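Local coordinates for protein type ii site-specific deoxyribonuclease (Klebsiella pneumoniae, PDB 6EKR) that probably acts as a type II restriction endonuclease of the PD-(D/E)xK nuclease superfamily, cutting DNA at a specific recognition sequence, at residues Phe136-Met141 and Thr178-Lys183; Pro159-Leu164 and Arg211-Tyr216; Ser190-Leu195 and Gly220-Phe225; Gln205-Gln210 and Ser258-Met263. The protein carries 2 engineered substitutions. All blocks are in the same frame, centred on the assembly; numbering follows the deposited sequence.

Contact 1 of 4, residues Phe136-Met141 and Thr178-Lys183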
loop_
_atom_site.group_PDB
_atom_site.type_symbol
_atom_site.label_atom_id
_atom_site.label_comp_id
_atom_site.label_asym_id
_atom_site.label_seq_id
_atom_site.Cartn_x
_atom_site.Cartn_y
_atom_site.Cartn_z
ATOM N N PHE A 136 14.880 -8.993 9.685
ATOM C CA PHE A 136 16.272 -8.938 10.071
ATOM C C PHE A 136 16.819 -7.502 9.992
ATOM O O PHE A 136 17.517 -7.052 10.908
ATOM C CB PHE A 136 17.133 -9.944 9.297
ATOM C CG PHE A 136 18.567 -9.922 9.711
ATOM C CD1 PHE A 136 18.975 -10.578 10.864
ATOM C CD2 PHE A 136 19.499 -9.184 8.988
ATOM C CE1 PHE A 136 20.295 -10.529 11.280
ATOM C CE2 PHE A 136 20.817 -9.134 9.383
ATOM C CZ PHE A 136 21.218 -9.811 10.537
ATOM N N PHE A 137 16.474 -6.782 8.925
ATOM C CA PHE A 137 16.845 -5.378 8.798
ATOM C C PHE A 137 16.522 -4.579 10.067
ATOM O O PHE A 137 17.398 -3.919 10.605
ATOM C CB PHE A 137 16.218 -4.756 7.543
ATOM C CG PHE A 137 16.691 -3.339 7.227
ATOM C CD1 PHE A 137 17.907 -2.847 7.703
ATOM C CD2 PHE A 137 15.915 -2.510 6.424
ATOM C CE1 PHE A 137 18.326 -1.557 7.409
ATOM C CE2 PHE A 137 16.329 -1.212 6.116
ATOM C CZ PHE A 137 17.541 -0.737 6.606
ATOM N N GLU A 138 15.290 -4.656 10.561
ATOM C CA GLU A 138 14.939 -3.973 11.806
ATOM C C GLU A 138 15.814 -4.415 12.993
ATOM O O GLU A 138 16.400 -3.580 13.693
ATOM C CB GLU A 138 13.467 -4.182 12.146
ATOM C CG GLU A 138 13.122 -3.705 13.550
ATOM C CD GLU A 138 11.675 -3.886 13.922
ATOM O OE1 GLU A 138 11.111 -4.956 13.624
ATOM O OE2 GLU A 138 11.105 -2.957 14.534
ATOM N N ILE A 139 15.879 -5.730 13.210
ATOM C CA ILE A 139 16.638 -6.348 14.299
ATOM C C ILE A 139 18.106 -5.901 14.309
ATOM O O ILE A 139 18.666 -5.552 15.363
ATOM C CB ILE A 139 16.594 -7.881 14.148
ATOM C CG1 ILE A 139 15.265 -8.430 14.635
ATOM C CG2 ILE A 139 17.741 -8.567 14.897
ATOM C CD1 ILE A 139 15.140 -9.895 14.321
ATOM N N PHE A 140 18.712 -5.936 13.124
ATOM C CA PHE A 140 20.087 -5.541 12.930
ATOM C C PHE A 140 20.297 -4.091 13.299
ATOM O O PHE A 140 21.208 -3.774 14.062
ATOM C CB PHE A 140 20.486 -5.742 11.481
ATOM C CG PHE A 140 21.875 -5.293 11.178
ATOM C CD1 PHE A 140 22.971 -6.011 11.656
ATOM C CD2 PHE A 140 22.095 -4.149 10.413
ATOM C CE1 PHE A 140 24.259 -5.601 11.379
ATOM C CE2 PHE A 140 23.386 -3.731 10.130
ATOM C CZ PHE A 140 24.469 -4.464 10.610
HETATM N N MSE A 141 19.460 -3.214 12.747
HETATM C CA MSE A 141 19.588 -1.793 12.984
HETATM C C MSE A 141 19.358 -1.488 14.444
HETATM O O MSE A 141 20.051 -0.659 15.023
HETATM C CB MSE A 141 18.629 -1.007 12.112
HETATM C CG MSE A 141 19.056 -0.955 10.659
HETATM SE SE MSE A 141 20.970 -0.564 10.383
HETATM C CE MSE A 141 21.043 1.191 11.263
ATOM N N THR A 178 7.724 -2.572 10.275
ATOM C CA THR A 178 8.880 -2.564 11.170
ATOM C C THR A 178 9.351 -1.124 11.350
ATOM O O THR A 178 10.013 -0.568 10.466
ATOM C CB THR A 178 10.054 -3.437 10.620
ATOM O OG1 THR A 178 10.499 -2.919 9.356
ATOM C CG2 THR A 178 9.629 -4.901 10.446
ATOM N N ASP A 179 8.978 -0.520 12.478
ATOM C CA ASP A 179 9.368 0.847 12.814
ATOM C C ASP A 179 10.083 0.827 14.141
ATOM O O ASP A 179 9.647 0.122 15.035
ATOM C CB ASP A 179 8.136 1.739 12.948
ATOM C CG ASP A 179 7.467 2.044 11.616
ATOM O OD1 ASP A 179 8.001 1.665 10.549
ATOM O OD2 ASP A 179 6.392 2.685 11.644
ATOM N N ILE A 180 11.169 1.588 14.276
ATOM C CA ILE A 180 11.897 1.692 15.554
ATOM C C ILE A 180 11.660 3.046 16.197
ATOM O O ILE A 180 11.811 4.073 15.558
ATOM C CB ILE A 180 13.425 1.441 15.413
ATOM C CG1 ILE A 180 13.704 -0.044 15.161
ATOM C CG2 ILE A 180 14.167 1.889 16.669
ATOM C CD1 ILE A 180 15.121 -0.373 14.739
ATOM N N VAL A 181 11.279 3.038 17.465
ATOM C CA VAL A 181 11.107 4.265 18.220
ATOM C C VAL A 181 12.228 4.381 19.247
ATOM O O VAL A 181 12.416 3.495 20.080
ATOM C CB VAL A 181 9.716 4.331 18.920
ATOM C CG1 VAL A 181 9.502 5.679 19.592
ATOM C CG2 VAL A 181 8.602 4.059 17.927
ATOM N N ILE A 182 12.985 5.469 19.157
ATOM C CA ILE A 182 13.968 5.808 20.177
ATOM C C ILE A 182 13.575 7.142 20.782
ATOM O O ILE A 182 13.508 8.137 20.068
ATOM C CB ILE A 182 15.384 5.917 19.604
ATOM C CG1 ILE A 182 15.761 4.633 18.857
ATOM C CG2 ILE A 182 16.360 6.192 20.720
ATOM C CD1 ILE A 182 17.015 4.730 18.028
ATOM N N LYS A 183 13.299 7.151 22.088
ATOM C CA LYS A 183 12.946 8.365 22.822
ATOM C C LYS A 183 14.147 8.905 23.585
ATOM O O LYS A 183 14.893 8.138 24.196
ATOM C CB LYS A 183 11.784 8.104 23.785
ATOM C CG LYS A 183 11.504 9.263 24.731
ATOM C CD LYS A 183 10.208 9.083 25.502
ATOM C CE LYS A 183 9.975 10.236 26.495
ATOM N NZ LYS A 183 9.828 11.575 25.846
#
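Glu138 lays its carboxylate across the side chain of Thr178, with OE1 3.5 Å from the Thr178 methyl CG2 and the carboxylate carbon CD 3.7 Å from Thr178 CB. The glutamate leaves the helix with CG anti to the backbone N (chi1 170°) and stays extended through CD, which gives it the length to reach from the helix to Thr178 and Asp179. Nearer the helix, Glu138 CG lies 4.1 Å from Ile180 CD1. The same methyl also approaches the Glu138 backbone, with Ile180 CD1 3.6 Å from Glu138 O, and it reaches the beginning of the Met141 side chain, where CB is 4.4 Å away. No hydrogen bond joins the two segments: OE2 of Glu138 and the carbonyl O of Asp179 are both acceptors, 3.4 Å apart. Ile180 suits this buried place because its CG1-CD1 arm is long enough to reach the helix, whereas glutamate offers an apolar stem with a polar end. Asp179 turns away from the helix, and its carboxylate meets the side-chain amide of Gln209. In relatives, acids so placed help bind metal ions, and Glu138 and Asp179 may do the same: an acidic residue on a helix, set beside an aspartate on strand 179-183, is consistent with the conserved core of PD-(D/E)xK nucleases.

Contact 2 of 4, residues Pro159-Leu164 and Arg211-Tyr216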
loop_
_atom_site.group_PDB
_atom_site.type_symbol
_atom_site.label_atom_id
_atom_site.label_comp_id
_atom_site.label_asym_id
_atom_site.label_seq_id
_atom_site.Cartn_x
_atom_site.Cartn_y
_atom_site.Cartn_z
ATOM N N PRO A 159 0.903 3.457 21.489
ATOM C CA PRO A 159 -0.430 2.940 21.152
ATOM C C PRO A 159 -0.812 3.072 19.680
ATOM O O PRO A 159 -1.205 2.084 19.058
ATOM C CB PRO A 159 -1.375 3.805 22.008
ATOM C CG PRO A 159 -0.471 4.797 22.755
ATOM C CD PRO A 159 0.878 4.158 22.783
ATOM N N LEU A 160 -0.693 4.275 19.128
ATOM C CA LEU A 160 -1.156 4.516 17.763
ATOM C C LEU A 160 -0.250 3.898 16.691
ATOM O O LEU A 160 -0.719 3.535 15.613
ATOM C CB LEU A 160 -1.405 6.010 17.530
ATOM C CG LEU A 160 -0.245 6.979 17.350
ATOM C CD1 LEU A 160 0.123 7.041 15.874
ATOM C CD2 LEU A 160 -0.641 8.349 17.867
ATOM N N ILE A 161 1.043 3.782 16.996
ATOM C CA ILE A 161 1.983 3.064 16.132
ATOM C C ILE A 161 1.727 1.549 16.193
ATOM O O ILE A 161 1.727 0.881 15.156
ATOM C CB ILE A 161 3.470 3.414 16.449
ATOM C CG1 ILE A 161 3.784 4.846 16.006
ATOM C CG2 ILE A 161 4.430 2.446 15.754
ATOM C CD1 ILE A 161 5.120 5.359 16.480
ATOM N N ASP A 162 1.495 1.016 17.398
ATOM C CA ASP A 162 1.136 -0.401 17.571
ATOM C C ASP A 162 -0.161 -0.744 16.852
ATOM O O ASP A 162 -0.308 -1.843 16.316
ATOM C CB ASP A 162 1.026 -0.774 19.052
ATOM C CG ASP A 162 2.365 -1.111 19.666
ATOM O OD1 ASP A 162 3.317 -1.384 18.905
ATOM O OD2 ASP A 162 2.478 -1.107 20.909
ATOM N N GLN A 163 -1.085 0.210 16.840
ATOM C CA GLN A 163 -2.364 0.048 16.166
ATOM C C GLN A 163 -2.185 -0.132 14.657
ATOM O O GLN A 163 -2.742 -1.059 14.057
ATOM C CB GLN A 163 -3.274 1.243 16.474
ATOM C CG GLN A 163 -4.724 1.039 16.112
ATOM C CD GLN A 163 -5.233 -0.323 16.504
ATOM O OE1 GLN A 163 -5.135 -0.730 17.659
ATOM N NE2 GLN A 163 -5.783 -1.036 15.545
ATOM N N LEU A 164 -1.390 0.750 14.060
ATOM C CA LEU A 164 -1.161 0.751 12.622
ATOM C C LEU A 164 -0.411 -0.499 12.159
ATOM O O LEU A 164 -0.666 -1.014 11.068
ATOM C CB LEU A 164 -0.420 2.027 12.197
ATOM C CG LEU A 164 -1.111 3.376 12.456
ATOM C CD1 LEU A 164 -0.098 4.505 12.446
ATOM C CD2 LEU A 164 -2.229 3.658 11.466
ATOM N N ARG A 211 2.373 12.662 9.889
ATOM C CA ARG A 211 1.199 13.510 9.975
ATOM C C ARG A 211 0.366 13.184 11.211
ATOM O O ARG A 211 0.052 14.076 12.011
ATOM C CB ARG A 211 0.355 13.344 8.717
ATOM C CG ARG A 211 -1.054 13.901 8.806
ATOM C CD ARG A 211 -1.075 15.408 8.736
ATOM N NE ARG A 211 -0.728 16.005 10.019
ATOM C CZ ARG A 211 -0.799 17.305 10.292
ATOM N NH1 ARG A 211 -1.224 18.156 9.357
ATOM N NH2 ARG A 211 -0.457 17.750 11.502
ATOM N N ILE A 212 0.023 11.907 11.371
ATOM C CA ILE A 212 -0.815 11.469 12.482
ATOM C C ILE A 212 -0.173 11.793 13.828
ATOM O O ILE A 212 -0.843 12.304 14.716
ATOM C CB ILE A 212 -1.201 9.975 12.359
ATOM C CG1 ILE A 212 -2.237 9.798 11.247
ATOM C CG2 ILE A 212 -1.755 9.427 13.683
ATOM C CD1 ILE A 212 -2.173 8.455 10.554
ATOM N N LEU A 213 1.126 11.537 13.961
ATOM C CA LEU A 213 1.840 11.831 15.208
ATOM C C LEU A 213 1.927 13.329 15.517
ATOM O O LEU A 213 1.908 13.730 16.683
ATOM C CB LEU A 213 3.239 11.227 15.184
ATOM C CG LEU A 213 3.376 9.720 15.063
ATOM C CD1 LEU A 213 4.739 9.414 14.482
ATOM C CD2 LEU A 213 3.195 9.047 16.395
ATOM N N ASP A 214 2.045 14.143 14.470
ATOM C CA ASP A 214 2.068 15.600 14.619
ATOM C C ASP A 214 0.709 16.106 15.109
ATOM O O ASP A 214 0.633 17.001 15.959
ATOM C CB ASP A 214 2.427 16.305 13.293
ATOM C CG ASP A 214 3.874 16.081 12.859
ATOM O OD1 ASP A 214 4.783 16.034 13.721
ATOM O OD2 ASP A 214 4.103 15.968 11.633
ATOM N N SER A 215 -0.365 15.537 14.573
ATOM C CA SER A 215 -1.689 16.021 14.920
ATOM C C SER A 215 -2.268 15.351 16.161
ATOM O O SER A 215 -3.421 15.583 16.490
ATOM C CB SER A 215 -2.648 15.862 13.740
ATOM O OG SER A 215 -3.116 14.532 13.675
ATOM N N TYR A 216 -1.475 14.519 16.835
ATOM C CA TYR A 216 -1.914 13.816 18.043
ATOM C C TYR A 216 -1.070 14.229 19.235
ATOM O O TYR A 216 -1.609 14.486 20.310
ATOM C CB TYR A 216 -1.824 12.302 17.849
ATOM C CG TYR A 216 -2.341 11.449 18.998
ATOM C CD1 TYR A 216 -3.447 10.617 18.827
ATOM C CD2 TYR A 216 -1.704 11.442 20.242
ATOM C CE1 TYR A 216 -3.920 9.815 19.875
ATOM C CE2 TYR A 216 -2.167 10.653 21.293
ATOM C CZ TYR A 216 -3.273 9.842 21.106
ATOM O OH TYR A 216 -3.727 9.052 22.146
#
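Leu160 reaches across to three residues of the facing helix. CB starts toward that helix with CG set between the backbone N and the carbonyl carbon (chi1 75°). CG itself comes within 4.1 Å of Leu213 CD2. From there the branches part. CD1 settles between two aliphatic groups, 3.7 Å from Ile212 CG2 and equally close to Leu213 CD2. CD2 goes instead over one face of the Tyr216 ring, 3.8 Å from the ring centroid and 18° off its normal, a CH-pi contact displaced toward the rim. A forked leucine is well suited to touch aliphatic and aromatic neighbours at once. Ile161 adds a lighter touch, its CD1 4.2 Å from Leu213 CD2 where the two side chains cross at about a right angle. Tyr216 lies at the exposed margin, a place that accommodates its hydroxyl, and its ring also meets that of Tyr256 of the second subunit. Leu252 of that subunit packs on Leu160. The axes of 159-164 and 211-216 run 151° apart in direction and 11.3 Å apart at closest approach, so this is a near-antiparallel helix pair, spaced by branched aliphatic side chains and placed at the dimer interface.

Contact 3 of 4, residues Ser190-Leu195 and Gly220-Phe225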
loop_
_atom_site.group_PDB
_atom_site.type_symbol
_atom_site.label_atom_id
_atom_site.label_comp_id
_atom_site.label_asym_id
_atom_site.label_seq_id
_atom_site.Cartn_x
_atom_site.Cartn_y
_atom_site.Cartn_z
ATOM N N SER A 190 11.519 12.214 20.277
ATOM C CA SER A 190 11.946 10.886 19.872
ATOM C C SER A 190 11.939 10.757 18.367
ATOM O O SER A 190 11.232 11.494 17.670
ATOM C CB SER A 190 11.010 9.837 20.465
ATOM O OG SER A 190 9.663 10.260 20.354
ATOM N N VAL A 191 12.734 9.815 17.872
ATOM C CA VAL A 191 12.735 9.471 16.457
ATOM C C VAL A 191 11.881 8.244 16.191
ATOM O O VAL A 191 11.607 7.449 17.088
ATOM C CB VAL A 191 14.151 9.219 15.922
ATOM C CG1 VAL A 191 15.026 10.412 16.195
ATOM C CG2 VAL A 191 14.757 7.963 16.540
ATOM N N VAL A 192 11.453 8.120 14.943
ATOM C CA VAL A 192 10.707 6.975 14.471
ATOM C C VAL A 192 11.376 6.528 13.187
ATOM O O VAL A 192 11.403 7.270 12.203
ATOM C CB VAL A 192 9.251 7.336 14.186
ATOM C CG1 VAL A 192 8.514 6.139 13.632
ATOM C CG2 VAL A 192 8.566 7.828 15.449
ATOM N N ILE A 193 11.928 5.321 13.204
ATOM C CA ILE A 193 12.682 4.814 12.062
ATOM C C ILE A 193 11.938 3.699 11.308
ATOM O O ILE A 193 12.007 2.531 11.685
ATOM C CB ILE A 193 14.101 4.387 12.467
ATOM C CG1 ILE A 193 14.796 5.551 13.189
ATOM C CG2 ILE A 193 14.883 3.928 11.239
ATOM C CD1 ILE A 193 15.854 5.137 14.190
ATOM N N PRO A 194 11.199 4.073 10.244
ATOM C CA PRO A 194 10.574 3.069 9.408
ATOM C C PRO A 194 11.624 2.371 8.560
ATOM O O PRO A 194 12.360 3.022 7.818
ATOM C CB PRO A 194 9.628 3.888 8.520
ATOM C CG PRO A 194 9.591 5.257 9.105
ATOM C CD PRO A 194 10.891 5.435 9.768
ATOM N N LEU A 195 11.693 1.053 8.674
ATOM C CA LEU A 195 12.670 0.282 7.933
ATOM C C LEU A 195 11.975 -0.492 6.841
ATOM O O LEU A 195 10.919 -1.076 7.085
ATOM C CB LEU A 195 13.412 -0.656 8.875
ATOM C CG LEU A 195 14.154 0.145 9.943
ATOM C CD1 LEU A 195 13.661 -0.194 11.337
ATOM C CD2 LEU A 195 15.641 -0.033 9.809
ATOM N N GLY A 220 6.526 19.100 17.525
ATOM C CA GLY A 220 7.972 18.958 17.705
ATOM C C GLY A 220 8.381 17.783 18.568
ATOM O O GLY A 220 9.453 17.800 19.196
ATOM N N VAL A 221 7.525 16.763 18.601
ATOM C CA VAL A 221 7.728 15.606 19.469
ATOM C C VAL A 221 8.289 14.395 18.708
ATOM O O VAL A 221 9.141 13.667 19.236
ATOM C CB VAL A 221 6.424 15.237 20.210
ATOM C CG1 VAL A 221 6.680 14.184 21.284
ATOM C CG2 VAL A 221 5.784 16.492 20.834
ATOM N N TYR A 222 7.826 14.195 17.471
ATOM C CA TYR A 222 8.250 13.052 16.655
ATOM C C TYR A 222 8.884 13.434 15.332
ATOM O O TYR A 222 8.372 14.270 14.603
ATOM C CB TYR A 222 7.084 12.094 16.434
ATOM C CG TYR A 222 6.771 11.305 17.674
ATOM C CD1 TYR A 222 7.414 10.094 17.933
ATOM C CD2 TYR A 222 5.859 11.776 18.610
ATOM C CE1 TYR A 222 7.134 9.358 19.082
ATOM C CE2 TYR A 222 5.582 11.049 19.768
ATOM C CZ TYR A 222 6.227 9.845 19.993
ATOM O OH TYR A 222 5.963 9.140 21.138
ATOM N N PHE A 223 10.013 12.810 15.035
ATOM C CA PHE A 223 10.759 13.104 13.826
ATOM C C PHE A 223 11.083 11.791 13.144
ATOM O O PHE A 223 11.605 10.865 13.770
ATOM C CB PHE A 223 12.042 13.887 14.154
ATOM C CG PHE A 223 11.792 15.217 14.826
ATOM C CD1 PHE A 223 11.697 16.382 14.073
ATOM C CD2 PHE A 223 11.659 15.302 16.209
ATOM C CE1 PHE A 223 11.475 17.616 14.685
ATOM C CE2 PHE A 223 11.429 16.527 16.832
ATOM C CZ PHE A 223 11.340 17.688 16.064
ATOM N N SER A 224 10.757 11.710 11.862
ATOM C CA SER A 224 10.862 10.458 11.125
ATOM C C SER A 224 12.077 10.459 10.236
ATOM O O SER A 224 12.298 11.408 9.482
ATOM C CB SER A 224 9.615 10.218 10.282
ATOM O OG SER A 224 8.483 9.975 11.096
ATOM N N PHE A 225 12.873 9.399 10.337
ATOM C CA PHE A 225 13.998 9.190 9.449
ATOM C C PHE A 225 13.781 7.853 8.793
ATOM O O PHE A 225 13.613 6.844 9.481
ATOM C CB PHE A 225 15.307 9.138 10.221
ATOM C CG PHE A 225 15.606 10.361 11.024
ATOM C CD1 PHE A 225 16.661 11.186 10.668
ATOM C CD2 PHE A 225 14.873 10.664 12.171
ATOM C CE1 PHE A 225 16.978 12.313 11.433
ATOM C CE2 PHE A 225 15.172 11.785 12.928
ATOM C CZ PHE A 225 16.236 12.612 12.561
#
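Ser190 to Val192 pair in parallel with Tyr222 to Ser224, the two strands of a beta-alpha-beta unit whose connecting helix is 204-217. The tight part is the backbone, gripped by four hydrogen bonds. Ser190 N gives its hydrogen to Val221 O at 3.0 Å, and Ser190 O receives one from Phe223 N lying in the carbonyl plane. Two residues on, Val192 N donates to Phe223 O (3.0 Å), and Phe225 N donates to Val192 O. In these last two the donor is tilted 27° and 28° from the carbonyl plane.

Side chains are packed on both faces. Beside helix 286-298, Val191 CG1 meets the Phe225 ring obliquely, 3.5 Å from CE2; beta-branched valine fits the extended backbone while the phenylalanine fills the space toward that helix. On the other face, Val192 CG2 lies 3.6 Å from Tyr222 CD1, and the small hydroxyl of Ser190 sits by the same ring. Ser224, small enough to leave room for helix 204-217, turns its hydroxyl to the side-chain amide of Gln210.

The grip slackens toward Gly220 and Val221, ahead of the strand. Gly220 is exposed and touches nothing opposite, and Val221 contributes mainly its carbonyl. The Phe223 side chain is partly exposed, with the carbonyl O of Ser190 at its ring edge, although its backbone is held at both N and O. At the other end the pairing changes character. Proline has no N-H to donate, and the ring of Pro194 places CD 3.1 Å from Phe225 O.

Contact 4 of 4, residues Gln205-Gln210 and Ser258-Met263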
loop_
_atom_site.group_PDB
_atom_site.type_symbol
_atom_site.label_atom_id
_atom_site.label_comp_id
_atom_site.label_asym_id
_atom_site.label_seq_id
_atom_site.Cartn_x
_atom_site.Cartn_y
_atom_site.Cartn_z
ATOM N N GLN A 205 3.294 5.432 3.646
ATOM C CA GLN A 205 3.114 4.978 5.020
ATOM C C GLN A 205 3.891 5.785 6.103
ATOM O O GLN A 205 3.307 6.177 7.123
ATOM C CB GLN A 205 3.379 3.468 5.105
ATOM C CG GLN A 205 2.430 2.713 6.029
ATOM C CD GLN A 205 0.976 2.646 5.504
ATOM O OE1 GLN A 205 0.652 1.863 4.592
ATOM N NE2 GLN A 205 0.096 3.464 6.099
ATOM N N PRO A 206 5.200 6.038 5.890
ATOM C CA PRO A 206 5.916 6.892 6.842
ATOM C C PRO A 206 5.424 8.340 6.885
ATOM O O PRO A 206 5.472 8.964 7.941
ATOM C CB PRO A 206 7.366 6.847 6.349
ATOM C CG PRO A 206 7.283 6.425 4.937
ATOM C CD PRO A 206 6.089 5.544 4.825
ATOM N N PHE A 207 4.965 8.861 5.749
ATOM C CA PHE A 207 4.473 10.231 5.671
ATOM C C PHE A 207 3.175 10.352 6.438
ATOM O O PHE A 207 3.064 11.181 7.322
ATOM C CB PHE A 207 4.288 10.684 4.213
ATOM C CG PHE A 207 5.579 10.960 3.486
ATOM C CD1 PHE A 207 6.218 12.190 3.617
ATOM C CD2 PHE A 207 6.155 9.985 2.672
ATOM C CE1 PHE A 207 7.422 12.446 2.948
ATOM C CE2 PHE A 207 7.352 10.227 2.001
ATOM C CZ PHE A 207 7.988 11.459 2.135
ATOM N N ALA A 208 2.207 9.503 6.111
ATOM C CA ALA A 208 0.929 9.460 6.814
ATOM C C ALA A 208 1.111 9.317 8.325
ATOM O O ALA A 208 0.450 10.013 9.109
ATOM C CB ALA A 208 0.087 8.341 6.293
ATOM N N GLN A 209 2.012 8.427 8.732
ATOM C CA GLN A 209 2.289 8.212 10.148
ATOM C C GLN A 209 2.832 9.473 10.825
ATOM O O GLN A 209 2.448 9.786 11.954
ATOM C CB GLN A 209 3.254 7.051 10.323
ATOM C CG GLN A 209 3.473 6.652 11.752
ATOM C CD GLN A 209 4.455 5.512 11.887
ATOM O OE1 GLN A 209 4.217 4.563 12.643
ATOM N NE2 GLN A 209 5.570 5.589 11.151
ATOM N N GLN A 210 3.718 10.191 10.129
ATOM C CA GLN A 210 4.306 11.425 10.651
ATOM C C GLN A 210 3.226 12.477 10.897
ATOM O O GLN A 210 3.165 13.087 11.976
ATOM C CB GLN A 210 5.380 11.954 9.697
ATOM C CG GLN A 210 6.146 13.184 10.172
ATOM C CD GLN A 210 6.564 13.127 11.637
ATOM O OE1 GLN A 210 6.223 14.018 12.407
ATOM N NE2 GLN A 210 7.294 12.082 12.029
ATOM N N SER A 258 3.262 15.686 4.844
ATOM C CA SER A 258 4.048 15.705 6.068
ATOM C C SER A 258 5.527 15.849 5.757
ATOM O O SER A 258 5.960 15.551 4.651
ATOM C CB SER A 258 3.824 14.414 6.850
ATOM O OG SER A 258 4.053 14.619 8.234
ATOM N N SER A 259 6.310 16.280 6.738
ATOM C CA SER A 259 7.744 16.404 6.540
ATOM C C SER A 259 8.538 15.365 7.331
ATOM O O SER A 259 8.362 15.222 8.536
ATOM C CB SER A 259 8.206 17.815 6.888
ATOM O OG SER A 259 7.651 18.194 8.129
ATOM N N LEU A 260 9.403 14.635 6.630
ATOM C CA LEU A 260 10.352 13.720 7.262
ATOM C C LEU A 260 11.729 14.363 7.295
ATOM O O LEU A 260 12.068 15.183 6.432
ATOM C CB LEU A 260 10.435 12.382 6.519
ATOM C CG LEU A 260 9.161 11.654 6.112
ATOM C CD1 LEU A 260 9.545 10.356 5.457
ATOM C CD2 LEU A 260 8.231 11.416 7.292
ATOM N N SER A 261 12.523 13.969 8.286
ATOM C CA SER A 261 13.825 14.560 8.504
ATOM C C SER A 261 14.837 14.105 7.472
ATOM O O SER A 261 15.769 14.841 7.140
ATOM C CB SER A 261 14.307 14.224 9.895
ATOM O OG SER A 261 13.409 14.765 10.841
ATOM N N GLY A 262 14.655 12.897 6.954
ATOM C CA GLY A 262 15.594 12.365 5.986
ATOM C C GLY A 262 15.192 11.042 5.387
ATOM O O GLY A 262 14.331 10.338 5.921
HETATM N N MSE A 263 15.834 10.736 4.261
HETATM C CA MSE A 263 15.707 9.483 3.538
HETATM C C MSE A 263 17.091 8.884 3.347
HETATM O O MSE A 263 18.008 9.551 2.857
HETATM C CB MSE A 263 15.093 9.740 2.171
HETATM C CG MSE A 263 13.593 9.507 2.096
HETATM SE SE MSE A 263 12.917 9.994 0.314
HETATM C CE MSE A 263 14.483 9.505 -0.762
#
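A largely apolar contact joins helix 204-217, through Pro206, Phe207 and Gln210, to the loop of Ser258-Leu260 that leads into strand 262-265. Leu260 is its centre. Its CD1 rests over one face of the Phe207 ring, 3.9 Å from the centroid and 15° off the normal, a CH-pi contact in which the two side chains cross at about a right angle. Pro206 CB lies 4.2 Å from the same Leu260 CD1. The second branch turns to the helix: Leu260 CD2 lies 3.8 Å from Gln210 CB. The flat phenylalanine gives the forked leucine a broad platform, and Phe207 CG, placed beside its own backbone N (chi1 -73°), brings that ring to the loop. At the ring edge, in plane, sits the carbonyl O of Ser258, 3.5 Å from Phe207 CD1. Ser258, small enough to come close, puts its CB 3.4 Å from Phe207 O and its OG beside Gln210 CG. No hydrogen bond crosses, but Leu260 N is held by the side chain of Gln254. The Phe207 ring also meets Tyr253 and Leu257 of helix 247-257, while Leu260 touches Ser224 of strand 222-227, so the contact lies wedged between that helix and the sheet.

How the contacts relate
All four contacts are largely buried, but contact 1 lies nearest the centre of the chain and contact 2 farthest, at the dimer interface, which contact 4 also reaches. Contact 3 supplies the backbone hydrogen bonds; the other three have none across their segments and rely on side chains. Contacts 2 and 4 share helix 204-217, which is also the connection of the beta-alpha-beta unit in contact 3, and each has a leucine methyl over an aromatic ring. Contact 1 sets a carboxylate among its apolar groups, as may befit a nuclease core. Strands 179-183 and 190-194 are sheet neighbours, linking contacts 1 and 3, while Ser224 with Ser261 links contacts 3 and 4.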